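Long-range contacts in Low molecular weight heat shock protein (Xanthomonas axonopodis pv. citri, PDB 3GUF), which probably acts as an ATP-independent small heat shock chaperone that binds unfolding proteins and keeps them from aggregating: residues B[4-9]-B[67-72]; B[16-21]-B[96-101]. All blocks are in the same frame, centred on the assembly; numbering follows the deposited sequence.

Contact 1 of 2, residues B[4-9]-B[67-72]; sequences AQWVPR and GSFHRR
Arg71, Trp6 and Pro8 carry this contact, in which the chain's N-terminal segment drapes across the start of strand 67-74. Arg71 runs antiparallel alongside Pro8, its CD 3.6 Å from Pro8 CD. Bent at both chi2 and chi3, the arginine chain brings NH1 to Pro8 O at 2.8 Å, nearly head-on to the carbonyl but tilted from the guanidinium plane. The same NH1 forms a salt bridge with Glu63 of the second subunit, so one arginine ties the N-terminal segment to the dimer partner; Val7 CG1 lies over one guanidinium face.

Pro8 also packs crosswise on Phe69, with CD 3.4 Å from Phe69 CB, while its CG sits over the centre of one face of the Trp6 ring. Trp6 has CG anti to its own N (chi1 171°), which sends the indole alongside Phe69. The six-membered indole ring and the Phe69 ring are inclined at 74°, neither stacked nor edge-to-face, and Trp6 CE3 approaches Phe69 CD2 to 3.7 Å.

At the start of the segment, a single bridge joins Gln5 to Ser68. Trp6 N donates to Ser68 O at 2.7 Å, and Ala4 O is gripped twice, by Ser68 N (2.9 Å) and Ser68 OG (3.2 Å). Gly67, without a side chain, lets Gln5 CA come to 4.1 Å from its own CA.

In the alpha-crystallin domain, strand 67-74 is an outermost strand, within this chain, of a three-stranded sheet whose middle strand is 41-48. Leu25, in a loop, touches both Pro8 and Phe69; the N-terminal segment bridges the edge of strand 67-74 and leads into strand 10-14 of the four-stranded sheet.

Contact 2 of 2, residues B[16-21]-B[96-101]; sequences VNHFVL and RIPKRP
Phe19 and Ile97 form the hydrogen-bonded pair at the centre of an antiparallel strand pairing in the four-stranded sheet of the alpha-crystallin beta-sandwich. Phe19 N reaches Ile97 O at 2.7 Å. The return bond, from Ile97 N to Phe19 O, is 2.6 Å long, and both are almost straight. Beyond the strands the pairing fades into a weak bond from Lys99 N to Asn17 O.

Apolar packing lies on the face bearing Phe19 and Ile97, where CD1 of Ile97 touches Phe19 CB at 3.9 Å. Leu42 of strand 41-48 touches Ile97 and Leu21, joining this face to the other sheet.

The opposite face carries His18, Val20 and Arg96. Val20 and Arg96 run side by side, Val20 CG1 to Arg96 CG at 3.7 Å, and Val20 CG2 sits over the guanidinium centre. Arg96 is extended from CG to NE, with NH1 salt-bridged to Glu15 and NE to Glu94, and its plane stands 82° from the imidazole of His18. His18 ND1 is buried with no polar partner.

Past the strand ends, Lys99, bent at chi3, bonds through NZ to two loop carbonyls: Glu15 O and, from above the carbonyl plane, Val16 O at 3.1 Å.

Overall arrangement
Contact 1 and contact 2 lie on opposite sides of the chain's centre, their own centres about 24 Å apart. Each is partly buried, yet contact 1 joins the lead-in to the four-stranded sheet with an outermost strand of the three-stranded one, while contact 2 lies within the four-stranded sheet and the loops at its end. Contact 2 is true strand pairing, with an apolar side turned to the sandwich interior and a charged side held by acidic residues of the same chain. In contact 1 an irregular segment meets a strand through one bridge, proline and aromatic packing, and an arginine shared with the second subunit, so its chemistry extends into the dimer interface.

Contact 1 of 2, residues B[4-9]-B[67-72]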
loop_
_atom_site.group_PDB
_atom_site.type_symbol
_atom_site.label_atom_id
_atom_site.label_comp_id
_atom_site.label_asym_id
_atom_site.label_seq_id
_atom_site.Cartn_x
_atom_site.Cartn_y
_atom_site.Cartn_z
ATOM N N ALA B 4 -9.134 -10.739 9.110
ATOM C CA ALA B 4 -10.558 -10.403 9.437
ATOM C C ALA B 4 -10.951 -8.982 9.021
ATOM O O ALA B 4 -11.793 -8.829 8.136
ATOM C CB ALA B 4 -10.889 -10.690 10.934
ATOM N N GLN B 5 -10.376 -7.953 9.654
ATOM C CA GLN B 5 -10.551 -6.586 9.162
ATOM C C GLN B 5 -9.325 -5.652 9.304
ATOM O O GLN B 5 -8.545 -5.764 10.235
ATOM C CB GLN B 5 -11.880 -5.962 9.656
ATOM C CG GLN B 5 -11.855 -5.227 10.965
ATOM C CD GLN B 5 -13.207 -5.280 11.697
ATOM O OE1 GLN B 5 -13.686 -4.260 12.200
ATOM N NE2 GLN B 5 -13.813 -6.475 11.776
ATOM N N TRP B 6 -9.205 -4.732 8.353
ATOM C CA TRP B 6 -8.023 -3.931 8.051
ATOM C C TRP B 6 -8.420 -2.451 8.045
ATOM O O TRP B 6 -9.599 -2.144 8.095
ATOM C CB TRP B 6 -7.558 -4.336 6.648
ATOM C CG TRP B 6 -6.471 -3.509 6.016
ATOM C CD1 TRP B 6 -5.509 -2.779 6.645
ATOM C CD2 TRP B 6 -6.220 -3.377 4.616
ATOM N NE1 TRP B 6 -4.682 -2.182 5.724
ATOM C CE2 TRP B 6 -5.089 -2.540 4.471
ATOM C CE3 TRP B 6 -6.859 -3.866 3.467
ATOM C CZ2 TRP B 6 -4.576 -2.176 3.225
ATOM C CZ3 TRP B 6 -6.349 -3.522 2.226
ATOM C CH2 TRP B 6 -5.209 -2.675 2.116
ATOM N N VAL B 7 -7.460 -1.525 7.980
ATOM C CA VAL B 7 -7.784 -0.096 8.044
ATOM C C VAL B 7 -6.762 0.687 7.258
ATOM O O VAL B 7 -5.820 1.219 7.821
ATOM C CB VAL B 7 -7.957 0.386 9.533
ATOM C CG1 VAL B 7 -7.701 1.883 9.705
ATOM C CG2 VAL B 7 -9.370 0.035 10.047
ATOM N N PRO B 8 -6.941 0.749 5.925
ATOM C CA PRO B 8 -5.903 1.256 5.029
ATOM C C PRO B 8 -5.753 2.735 5.195
ATOM O O PRO B 8 -6.694 3.408 5.578
ATOM C CB PRO B 8 -6.455 0.963 3.625
ATOM C CG PRO B 8 -7.641 0.119 3.838
ATOM C CD PRO B 8 -8.163 0.402 5.186
ATOM N N ARG B 9 -4.592 3.250 4.864
ATOM C CA ARG B 9 -4.363 4.652 5.029
ATOM C C ARG B 9 -4.746 5.455 3.807
ATOM O O ARG B 9 -4.424 5.118 2.667
ATOM C CB ARG B 9 -2.932 4.917 5.543
ATOM C CG ARG B 9 -2.827 4.637 7.086
ATOM C CD ARG B 9 -1.363 4.577 7.542
ATOM N NE ARG B 9 -1.139 4.378 8.990
ATOM C CZ ARG B 9 -1.194 5.342 9.911
ATOM N NH1 ARG B 9 -1.524 6.589 9.570
ATOM N NH2 ARG B 9 -0.957 5.058 11.191
ATOM N N GLY B 67 -7.856 -8.116 5.302
ATOM C CA GLY B 67 -9.229 -8.343 5.670
ATOM C C GLY B 67 -10.205 -7.390 5.049
ATOM O O GLY B 67 -10.020 -6.953 3.939
ATOM N N SER B 68 -11.288 -7.157 5.778
ATOM C CA SER B 68 -12.370 -6.281 5.381
ATOM C C SER B 68 -11.894 -4.916 5.767
ATOM O O SER B 68 -11.486 -4.694 6.925
ATOM C CB SER B 68 -13.632 -6.602 6.195
ATOM O OG SER B 68 -14.003 -7.957 6.057
ATOM N N PHE B 69 -11.894 -4.010 4.803
ATOM C CA PHE B 69 -11.826 -2.596 5.143
ATOM C C PHE B 69 -13.137 -1.927 4.714
ATOM O O PHE B 69 -13.828 -2.384 3.804
ATOM C CB PHE B 69 -10.606 -1.929 4.508
ATOM C CG PHE B 69 -10.644 -1.901 3.030
ATOM C CD1 PHE B 69 -11.079 -0.768 2.354
ATOM C CD2 PHE B 69 -10.244 -3.021 2.286
ATOM C CE1 PHE B 69 -11.125 -0.740 0.971
ATOM C CE2 PHE B 69 -10.275 -2.999 0.911
ATOM C CZ PHE B 69 -10.742 -1.861 0.240
ATOM N N HIS B 70 -13.480 -0.854 5.401
ATOM C CA HIS B 70 -14.653 -0.060 5.072
ATOM C C HIS B 70 -14.384 1.291 5.650
ATOM O O HIS B 70 -14.590 1.515 6.824
ATOM C CB HIS B 70 -15.932 -0.627 5.692
ATOM C CG HIS B 70 -17.191 0.044 5.207
ATOM N ND1 HIS B 70 -17.228 1.364 4.780
ATOM C CD2 HIS B 70 -18.456 -0.429 5.083
ATOM C CE1 HIS B 70 -18.458 1.671 4.412
ATOM N NE2 HIS B 70 -19.226 0.605 4.594
ATOM N N ARG B 71 -13.894 2.191 4.826
ATOM C CA ARG B 71 -13.580 3.508 5.320
ATOM C C ARG B 71 -14.569 4.568 4.816
ATOM O O ARG B 71 -14.999 4.540 3.673
ATOM C CB ARG B 71 -12.141 3.832 4.974
ATOM C CG ARG B 71 -11.174 2.825 5.646
ATOM C CD ARG B 71 -9.932 3.476 5.997
ATOM N NE ARG B 71 -10.139 4.419 7.085
ATOM C CZ ARG B 71 -9.292 5.396 7.364
ATOM N NH1 ARG B 71 -8.180 5.542 6.620
ATOM N NH2 ARG B 71 -9.563 6.216 8.372
ATOM N N ARG B 72 -14.917 5.493 5.699
ATOM C CA ARG B 72 -15.989 6.441 5.444
ATOM C C ARG B 72 -15.525 7.833 5.773
ATOM O O ARG B 72 -15.100 8.131 6.893
ATOM C CB ARG B 72 -17.243 6.057 6.221
ATOM C CG ARG B 72 -18.027 4.977 5.503
ATOM C CD ARG B 72 -19.452 4.921 5.963
ATOM N NE ARG B 72 -19.643 4.042 7.113
ATOM C CZ ARG B 72 -20.770 4.016 7.836
ATOM N NH1 ARG B 72 -21.771 4.842 7.522
ATOM N NH2 ARG B 72 -20.902 3.187 8.875
#

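Contact 2 of 2, residues B[16-21]-B[96-101]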
loop_
_atom_site.group_PDB
_atom_site.type_symbol
_atom_site.label_atom_id
_atom_site.label_comp_id
_atom_site.label_asym_id
_atom_site.label_seq_id
_atom_site.Cartn_x
_atom_site.Cartn_y
_atom_site.Cartn_z
ATOM N N VAL B 16 -8.341 22.030 -6.990
ATOM C CA VAL B 16 -8.998 23.115 -7.601
ATOM C C VAL B 16 -10.365 22.594 -8.009
ATOM O O VAL B 16 -11.400 22.959 -7.399
ATOM C CB VAL B 16 -8.147 23.658 -8.761
ATOM C CG1 VAL B 16 -9.004 24.470 -9.741
ATOM C CG2 VAL B 16 -7.003 24.501 -8.189
ATOM N N ASN B 17 -10.379 21.712 -9.005
ATOM C CA ASN B 17 -11.655 21.212 -9.497
ATOM C C ASN B 17 -12.111 19.993 -8.718
ATOM O O ASN B 17 -13.193 19.475 -8.979
ATOM C CB ASN B 17 -11.588 20.904 -10.997
ATOM C CG ASN B 17 -11.437 22.163 -11.845
ATOM O OD1 ASN B 17 -10.750 22.158 -12.884
ATOM N ND2 ASN B 17 -12.059 23.263 -11.396
ATOM N N HIS B 18 -11.301 19.533 -7.760
ATOM C CA HIS B 18 -11.480 18.176 -7.269
ATOM C C HIS B 18 -11.246 17.926 -5.774
ATOM O O HIS B 18 -10.509 18.625 -5.092
ATOM C CB HIS B 18 -10.602 17.235 -8.075
ATOM C CG HIS B 18 -10.948 17.144 -9.528
ATOM N ND1 HIS B 18 -12.094 16.534 -9.982
ATOM C CD2 HIS B 18 -10.260 17.522 -10.635
ATOM C CE1 HIS B 18 -12.106 16.549 -11.306
ATOM N NE2 HIS B 18 -11.004 17.142 -11.727
ATOM N N PHE B 19 -11.918 16.918 -5.260
ATOM C CA PHE B 19 -11.479 16.318 -4.026
ATOM C C PHE B 19 -10.723 15.085 -4.502
ATOM O O PHE B 19 -11.171 14.366 -5.408
ATOM C CB PHE B 19 -12.635 15.931 -3.119
ATOM C CG PHE B 19 -13.196 17.065 -2.319
ATOM C CD1 PHE B 19 -14.444 17.600 -2.636
ATOM C CD2 PHE B 19 -12.510 17.576 -1.229
ATOM C CE1 PHE B 19 -15.001 18.658 -1.900
ATOM C CE2 PHE B 19 -13.065 18.649 -0.460
ATOM C CZ PHE B 19 -14.319 19.186 -0.805
ATOM N N VAL B 20 -9.542 14.887 -3.939
ATOM C CA VAL B 20 -8.764 13.701 -4.262
ATOM C C VAL B 20 -8.514 12.910 -3.013
ATOM O O VAL B 20 -7.994 13.405 -2.008
ATOM C CB VAL B 20 -7.482 14.012 -4.977
ATOM C CG1 VAL B 20 -7.054 12.767 -5.737
ATOM C CG2 VAL B 20 -7.720 15.146 -5.958
ATOM N N LEU B 21 -8.950 11.667 -3.096
ATOM C CA LEU B 21 -8.673 10.675 -2.107
ATOM C C LEU B 21 -7.592 9.690 -2.630
ATOM O O LEU B 21 -7.681 9.176 -3.753
ATOM C CB LEU B 21 -9.977 10.014 -1.817
ATOM C CG LEU B 21 -9.990 9.522 -0.412
ATOM C CD1 LEU B 21 -11.378 9.673 0.095
ATOM C CD2 LEU B 21 -9.561 8.045 -0.473
ATOM N N ARG B 96 -10.860 10.522 -7.382
ATOM C CA ARG B 96 -11.036 11.955 -7.777
ATOM C C ARG B 96 -12.522 12.354 -7.848
ATOM O O ARG B 96 -13.253 11.868 -8.708
ATOM C CB ARG B 96 -10.367 12.227 -9.130
ATOM C CG ARG B 96 -8.889 12.533 -8.992
ATOM C CD ARG B 96 -8.275 12.989 -10.289
ATOM N NE ARG B 96 -7.019 13.661 -10.019
ATOM C CZ ARG B 96 -6.829 14.993 -10.025
ATOM N NH1 ARG B 96 -5.607 15.488 -9.771
ATOM N NH2 ARG B 96 -7.834 15.848 -10.281
ATOM N N ILE B 97 -12.953 13.220 -6.935
ATOM C CA ILE B 97 -14.364 13.563 -6.766
ATOM C C ILE B 97 -14.575 15.026 -7.148
ATOM O O ILE B 97 -14.072 15.879 -6.438
ATOM C CB ILE B 97 -14.806 13.373 -5.275
ATOM C CG1 ILE B 97 -14.360 11.999 -4.726
ATOM C CG2 ILE B 97 -16.298 13.618 -5.064
ATOM C CD1 ILE B 97 -13.107 12.127 -3.810
ATOM N N PRO B 98 -15.335 15.329 -8.250
ATOM C CA PRO B 98 -15.466 16.760 -8.606
ATOM C C PRO B 98 -16.274 17.558 -7.568
ATOM O O PRO B 98 -16.948 16.981 -6.694
ATOM C CB PRO B 98 -16.162 16.739 -9.976
ATOM C CG PRO B 98 -16.346 15.295 -10.349
ATOM C CD PRO B 98 -16.258 14.520 -9.057
ATOM N N LYS B 99 -16.148 18.871 -7.603
ATOM C CA LYS B 99 -17.043 19.698 -6.798
ATOM C C LYS B 99 -18.311 20.027 -7.609
ATOM O O LYS B 99 -18.259 20.106 -8.855
ATOM C CB LYS B 99 -16.328 20.963 -6.378
ATOM C CG LYS B 99 -15.106 20.706 -5.565
ATOM C CD LYS B 99 -14.173 21.865 -5.632
ATOM C CE LYS B 99 -13.718 22.232 -4.252
ATOM N NZ LYS B 99 -12.432 22.896 -4.461
ATOM N N ARG B 100 -19.445 20.187 -6.923
ATOM C CA ARG B 100 -20.714 20.587 -7.617
ATOM C C ARG B 100 -20.627 22.075 -8.087
ATOM O O ARG B 100 -21.367 22.912 -7.572
ATOM C CB ARG B 100 -21.967 20.330 -6.733
ATOM C CG ARG B 100 -21.874 19.118 -5.759
ATOM C CD ARG B 100 -23.224 18.652 -5.151
ATOM N NE ARG B 100 -23.103 17.366 -4.436
ATOM C CZ ARG B 100 -23.435 16.158 -4.927
ATOM N NH1 ARG B 100 -23.248 15.070 -4.179
ATOM N NH2 ARG B 100 -23.947 16.020 -6.152
ATOM N N PRO B 101 -19.786 22.387 -9.125
ATOM C CA PRO B 101 -18.967 23.624 -9.249
ATOM C C PRO B 101 -18.682 24.416 -7.936
ATOM O O PRO B 101 -17.532 24.448 -7.420
ATOM C CB PRO B 101 -19.758 24.426 -10.279
ATOM C CG PRO B 101 -20.206 23.311 -11.257
ATOM C CD PRO B 101 -20.203 21.972 -10.485
#